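Local coordinates for protein HpcH/HpaI aldolase (Desulfitobacterium hafniense, PDB 3QZ6) that belongs to the HpcH/HpaI aldolase/citrate lyase family and folds as a TIM barrel, its eight parallel strands closed into a ring and flanked by helices, at residues V71-V76 and F92-V97; M147-H152 and A170-P175. All coordinates share one frame; numbering follows the deposited sequence.

Overall arrangement
Followed from the N terminus, the chain lays down its barrel strands in order, and the two contacts sample that progression one after the other. Contact 1 closes the loop that runs from strand 68-72 through helix 78-87 to strand 91-94. Contact 2 opens only after contact 1 has closed, and shuts the loop from strand 145-150 through helices 153-157 and 159-163 to strand 170-173. Neither nests in the other nor crosses it. They meet nevertheless, because strands 91-94 and 145-150 are neighbours in the sheet: Ile94 O lies 2.9 Å from Gln149 N in a probable hydrogen bond. Together they tie four consecutive strands into one side of the barrel.

Contact 1. Residues V71-V76 and F92-V97; sequences VRIPQV and FMIPGV
Met93, modelled as selenomethionine, lays its terminal methyl over one face of the Arg72 guanidinium, with CE 3.2 Å from NE. The two side chains leave paired strands side by side and point the same way; a bend at the last torsion of Met93 (chi3 67°) swings CE off the line of its own chain and onto its neighbour. The methyl is thus a bump settled against the whole length of the arginine, touching its aliphatic carbons as well as its flat end. That end is held from beyond the contact by salt bridges to Asp44 and Glu46.

On the other face of the sheet the packing is apolar. Phe92 turns the edge of its ring to Val71 O, an oxygen that also accepts the one hydrogen bond between the segments, from Met93 N at 3.1 Å. After Arg72 the first segment leaves the sheet, and Ile73 lies between Phe92 and Ile94. Its two branches divide the work: CG2 meets Phe92 CD1 obliquely at 3.9 Å, whereas CD1 runs alongside Ile94 and reaches its CD1 at 3.7 Å. The CG1 branch is wedged between backbone N and carbonyl carbon (chi1 56°), which sends it toward Ile94. Farther on, Val76 CG2 comes crosswise against Ile94 CG2 at 3.8 Å. The Pro95 ring packs against the backbone of the other segment, its CD 3.1 Å from Ile73 O.

Helix 78-87 covers Phe92 and Ile73, and helix 100-110 covers Ile94 and Val76. Arg72 and selenomethionine Met93 face the barrel interior, whereas Phe92 turns to the helices outside. This is a right-handed beta-alpha-beta unit of a TIM barrel, at the C-terminal ends of its two strands.

Contact 2. Residues M147-H152 and A170-P175; sequences MAQIEH and AVIFGP
Ala148 is bonded through both its N and its O to the neighbouring strand: the N donates to Ala170 O at 2.9 Å, and the O accepts from Ile172 N at 2.8 Å. Two residues on, the pattern recurs. Ile150 N donates to Ile172 O at 2.8 Å, and Ile150 O receives Gly174 N at 3.1 Å. Ile172 therefore spends both backbone groups on this contact, while Met147 and Gln149 turn theirs to strand 91-94 (Phe92, Ile94) and, for Gln149, also to Val97 in the loop that follows it.

Gln149 OE1 accepts two hydrogen bonds. One comes from a water that also donates to Phe173 O, 2.8 Å from each oxygen, and the other from Arg72 NH2. The glutamine arrives there extended, CG anti to the backbone N (chi1 177°), with that CG 3.6 Å from the N of Gly174, a residue with no side chain to stand in its way. Gly174 is also the N-cap of helix 175-181.

Apolar contacts fill in around these bonds. Met147 SE rests 3.9 Å from Ile172 CB on the face that carries Gln149; on the other, Ile150 crosses Val171, CG1 meeting CG2 at 3.6 Å, with helices 159-163 and 191-207 packed beyond. In this protein the inward-facing, water-bridged Gln149 is a feature of its own; the parallel pairing of strands followed within one or two residues by helices, capped at His152 and Gly174, is typical of the C-terminal ends of TIM-barrel strands.

Contact 1. Residues V71-V76 and F92-V97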
loop_
_atom_site.group_PDB
_atom_site.type_symbol
_atom_site.label_atom_id
_atom_site.label_comp_id
_atom_site.label_asym_id
_atom_site.label_seq_id
_atom_site.Cartn_x
_atom_site.Cartn_y
_atom_site.Cartn_z
ATOM N N VAL A 71 -9.438 -16.078 0.387
ATOM C CA VAL A 71 -8.919 -15.922 -0.964
ATOM C C VAL A 71 -10.053 -15.986 -1.986
ATOM O O VAL A 71 -10.922 -16.847 -1.909
ATOM C CB VAL A 71 -7.881 -17.001 -1.302
ATOM C CG1 VAL A 71 -7.255 -16.720 -2.684
ATOM C CG2 VAL A 71 -6.786 -17.060 -0.224
ATOM N N ARG A 72 -10.037 -15.062 -2.941
ATOM C CA ARG A 72 -10.959 -15.105 -4.067
ATOM C C ARG A 72 -10.236 -15.874 -5.167
ATOM O O ARG A 72 -9.263 -15.385 -5.740
ATOM C CB ARG A 72 -11.272 -13.682 -4.523
ATOM C CG ARG A 72 -12.154 -13.555 -5.762
ATOM C CD ARG A 72 -11.963 -12.152 -6.349
ATOM N NE ARG A 72 -13.216 -11.437 -6.455
ATOM C CZ ARG A 72 -13.330 -10.119 -6.570
ATOM N NH1 ARG A 72 -12.258 -9.341 -6.587
ATOM N NH2 ARG A 72 -14.535 -9.577 -6.662
ATOM N N ILE A 73 -10.684 -17.092 -5.440
ATOM C CA ILE A 73 -9.982 -17.951 -6.381
ATOM C C ILE A 73 -10.612 -17.856 -7.764
ATOM O O ILE A 73 -11.796 -17.602 -7.889
ATOM C CB ILE A 73 -9.960 -19.400 -5.888
ATOM C CG1 ILE A 73 -11.386 -19.904 -5.620
ATOM C CG2 ILE A 73 -9.067 -19.502 -4.633
ATOM C CD1 ILE A 73 -11.430 -21.334 -5.059
ATOM N N PRO A 74 -9.808 -18.043 -8.814
ATOM C CA PRO A 74 -10.320 -17.864 -10.184
ATOM C C PRO A 74 -11.203 -19.014 -10.679
ATOM O O PRO A 74 -12.004 -18.836 -11.593
ATOM C CB PRO A 74 -9.041 -17.791 -11.017
ATOM C CG PRO A 74 -8.034 -18.607 -10.223
ATOM C CD PRO A 74 -8.361 -18.327 -8.780
ATOM N N GLN A 75 -11.036 -20.195 -10.106
ATOM C CA GLN A 75 -11.840 -21.343 -10.508
ATOM C C GLN A 75 -11.811 -22.330 -9.361
ATOM O O GLN A 75 -10.906 -22.296 -8.527
ATOM C CB GLN A 75 -11.295 -22.002 -11.786
ATOM C CG GLN A 75 -9.981 -22.751 -11.580
ATOM C CD GLN A 75 -9.222 -22.999 -12.871
ATOM O OE1 GLN A 75 -9.476 -22.353 -13.881
ATOM N NE2 GLN A 75 -8.266 -23.928 -12.835
ATOM N N VAL A 76 -12.811 -23.194 -9.305
ATOM C CA VAL A 76 -12.902 -24.168 -8.233
ATOM C C VAL A 76 -12.248 -25.477 -8.657
ATOM O O VAL A 76 -12.786 -26.209 -9.473
ATOM C CB VAL A 76 -14.370 -24.409 -7.860
ATOM C CG1 VAL A 76 -14.487 -25.505 -6.807
ATOM C CG2 VAL A 76 -14.989 -23.108 -7.364
ATOM N N PHE A 92 -12.829 -19.024 1.436
ATOM C CA PHE A 92 -12.892 -18.508 0.077
ATOM C C PHE A 92 -14.078 -17.613 -0.208
ATOM O O PHE A 92 -15.149 -17.765 0.371
ATOM C CB PHE A 92 -12.964 -19.687 -0.894
ATOM C CG PHE A 92 -11.842 -20.650 -0.737
ATOM C CD1 PHE A 92 -10.567 -20.315 -1.171
ATOM C CD2 PHE A 92 -12.051 -21.883 -0.138
ATOM C CE1 PHE A 92 -9.512 -21.202 -1.005
ATOM C CE2 PHE A 92 -11.011 -22.772 0.031
ATOM C CZ PHE A 92 -9.738 -22.438 -0.408
HETATM N N MSE A 93 -13.871 -16.690 -1.136
HETATM C CA MSE A 93 -14.982 -16.088 -1.841
HETATM C C MSE A 93 -14.956 -16.694 -3.235
HETATM O O MSE A 93 -13.966 -16.555 -3.959
HETATM C CB MSE A 93 -14.833 -14.571 -1.913
HETATM C CG MSE A 93 -15.957 -13.887 -2.693
HETATM SE SE MSE A 93 -15.892 -11.923 -2.532
HETATM C CE MSE A 93 -14.251 -11.627 -3.480
ATOM N N ILE A 94 -16.022 -17.404 -3.589
ATOM C CA ILE A 94 -16.119 -18.049 -4.892
ATOM C C ILE A 94 -16.829 -17.097 -5.853
ATOM O O ILE A 94 -17.980 -16.725 -5.625
ATOM C CB ILE A 94 -16.934 -19.365 -4.801
ATOM C CG1 ILE A 94 -16.377 -20.269 -3.690
ATOM C CG2 ILE A 94 -16.927 -20.092 -6.144
ATOM C CD1 ILE A 94 -14.905 -20.640 -3.910
ATOM N N PRO A 95 -16.154 -16.699 -6.937
ATOM C CA PRO A 95 -16.718 -15.646 -7.797
ATOM C C PRO A 95 -17.738 -16.176 -8.798
ATOM O O PRO A 95 -17.653 -17.337 -9.187
ATOM C CB PRO A 95 -15.487 -15.124 -8.548
ATOM C CG PRO A 95 -14.588 -16.345 -8.653
ATOM C CD PRO A 95 -14.791 -17.098 -7.351
ATOM N N GLY A 96 -18.684 -15.326 -9.201
ATOM C CA GLY A 96 -19.638 -15.655 -10.242
ATOM C C GLY A 96 -20.341 -16.985 -10.040
ATOM O O GLY A 96 -20.425 -17.787 -10.959
ATOM N N VAL A 97 -20.863 -17.226 -8.842
ATOM C CA VAL A 97 -21.510 -18.506 -8.585
ATOM C C VAL A 97 -22.849 -18.540 -9.299
ATOM O O VAL A 97 -23.672 -17.652 -9.105
ATOM C CB VAL A 97 -21.746 -18.733 -7.098
ATOM C CG1 VAL A 97 -22.510 -20.042 -6.897
ATOM C CG2 VAL A 97 -20.414 -18.763 -6.361
#

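Contact 2. Residues M147-H152 and A170-P175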
loop_
_atom_site.group_PDB
_atom_site.type_symbol
_atom_site.label_atom_id
_atom_site.label_comp_id
_atom_site.label_asym_id
_atom_site.label_seq_id
_atom_site.Cartn_x
_atom_site.Cartn_y
_atom_site.Cartn_z
HETATM N N MSE A 147 -17.933 -18.658 0.994
HETATM C CA MSE A 147 -18.852 -17.572 0.674
HETATM C C MSE A 147 -19.109 -17.497 -0.821
HETATM O O MSE A 147 -18.166 -17.481 -1.613
HETATM C CB MSE A 147 -18.300 -16.241 1.194
HETATM C CG MSE A 147 -19.174 -15.043 0.854
HETATM SE SE MSE A 147 -18.726 -13.467 1.924
HETATM C CE MSE A 147 -16.964 -13.104 1.158
ATOM N N ALA A 148 -20.384 -17.468 -1.210
ATOM C CA ALA A 148 -20.739 -17.379 -2.628
ATOM C C ALA A 148 -20.852 -15.924 -3.072
ATOM O O ALA A 148 -21.534 -15.124 -2.441
ATOM C CB ALA A 148 -22.048 -18.123 -2.909
ATOM N N GLN A 149 -20.170 -15.575 -4.152
ATOM C CA GLN A 149 -20.324 -14.245 -4.709
ATOM C C GLN A 149 -21.256 -14.286 -5.915
ATOM O O GLN A 149 -21.045 -15.057 -6.842
ATOM C CB GLN A 149 -18.976 -13.635 -5.099
ATOM C CG GLN A 149 -19.146 -12.273 -5.750
ATOM C CD GLN A 149 -17.953 -11.876 -6.601
ATOM O OE1 GLN A 149 -17.177 -10.999 -6.225
ATOM N NE2 GLN A 149 -17.810 -12.516 -7.762
ATOM N N ILE A 150 -22.292 -13.453 -5.883
ATOM C CA ILE A 150 -23.329 -13.451 -6.907
ATOM C C ILE A 150 -23.118 -12.303 -7.883
ATOM O O ILE A 150 -23.031 -11.144 -7.475
ATOM C CB ILE A 150 -24.722 -13.277 -6.259
ATOM C CG1 ILE A 150 -24.993 -14.394 -5.236
ATOM C CG2 ILE A 150 -25.801 -13.214 -7.324
ATOM C CD1 ILE A 150 -24.932 -15.827 -5.801
ATOM N N GLU A 151 -23.039 -12.618 -9.170
ATOM C CA GLU A 151 -22.761 -11.604 -10.185
ATOM C C GLU A 151 -23.652 -11.715 -11.421
ATOM O O GLU A 151 -23.449 -10.988 -12.388
ATOM C CB GLU A 151 -21.308 -11.721 -10.663
ATOM C CG GLU A 151 -20.267 -11.665 -9.583
ATOM C CD GLU A 151 -18.857 -11.617 -10.163
ATOM O OE1 GLU A 151 -18.495 -12.538 -10.941
ATOM O OE2 GLU A 151 -18.120 -10.650 -9.852
ATOM N N HIS A 152 -24.615 -12.631 -11.406
ATOM C CA HIS A 152 -25.433 -12.885 -12.592
ATOM C C HIS A 152 -26.911 -12.845 -12.244
ATOM O O HIS A 152 -27.320 -13.322 -11.187
ATOM C CB HIS A 152 -25.106 -14.252 -13.211
ATOM C CG HIS A 152 -23.688 -14.393 -13.674
ATOM N ND1 HIS A 152 -22.666 -14.776 -12.834
ATOM C CD2 HIS A 152 -23.127 -14.219 -14.895
ATOM C CE1 HIS A 152 -21.532 -14.820 -13.513
ATOM N NE2 HIS A 152 -21.784 -14.488 -14.766
ATOM N N ALA A 170 -22.044 -18.044 3.622
ATOM C CA ALA A 170 -22.412 -16.650 3.433
ATOM C C ALA A 170 -22.586 -16.325 1.959
ATOM O O ALA A 170 -22.137 -17.080 1.090
ATOM C CB ALA A 170 -21.341 -15.753 4.050
ATOM N N VAL A 171 -23.236 -15.200 1.675
ATOM C CA VAL A 171 -23.399 -14.760 0.296
ATOM C C VAL A 171 -23.030 -13.281 0.179
ATOM O O VAL A 171 -23.232 -12.503 1.114
ATOM C CB VAL A 171 -24.846 -15.010 -0.210
ATOM C CG1 VAL A 171 -25.837 -14.136 0.543
ATOM C CG2 VAL A 171 -24.940 -14.761 -1.705
ATOM N N ILE A 172 -22.467 -12.904 -0.963
ATOM C CA ILE A 172 -22.076 -11.524 -1.202
ATOM C C ILE A 172 -22.262 -11.216 -2.693
ATOM O O ILE A 172 -22.654 -12.094 -3.461
ATOM C CB ILE A 172 -20.627 -11.252 -0.688
ATOM C CG1 ILE A 172 -20.374 -9.759 -0.516
ATOM C CG2 ILE A 172 -19.580 -11.877 -1.595
ATOM C CD1 ILE A 172 -19.137 -9.458 0.338
ATOM N N PHE A 173 -22.017 -9.974 -3.095
ATOM C CA PHE A 173 -22.221 -9.564 -4.482
ATOM C C PHE A 173 -20.948 -9.053 -5.138
ATOM O O PHE A 173 -20.041 -8.557 -4.460
ATOM C CB PHE A 173 -23.276 -8.463 -4.542
ATOM C CG PHE A 173 -24.517 -8.800 -3.778
ATOM C CD1 PHE A 173 -25.444 -9.681 -4.308
ATOM C CD2 PHE A 173 -24.730 -8.274 -2.517
ATOM C CE1 PHE A 173 -26.581 -10.018 -3.601
ATOM C CE2 PHE A 173 -25.866 -8.604 -1.801
ATOM C CZ PHE A 173 -26.791 -9.479 -2.344
ATOM N N GLY A 174 -20.904 -9.163 -6.463
ATOM C CA GLY A 174 -19.897 -8.489 -7.271
ATOM C C GLY A 174 -20.631 -7.446 -8.093
ATOM O O GLY A 174 -21.132 -7.741 -9.174
ATOM N N PRO A 175 -20.727 -6.221 -7.569
ATOM C CA PRO A 175 -21.630 -5.225 -8.170
ATOM C C PRO A 175 -21.278 -4.854 -9.612
ATOM O O PRO A 175 -22.177 -4.613 -10.416
ATOM C CB PRO A 175 -21.481 -4.012 -7.247
ATOM C CG PRO A 175 -20.976 -4.567 -5.957
ATOM C CD PRO A 175 -20.105 -5.732 -6.328
HETATM O O HOH W 1 -17.297 -9.038 -4.295
#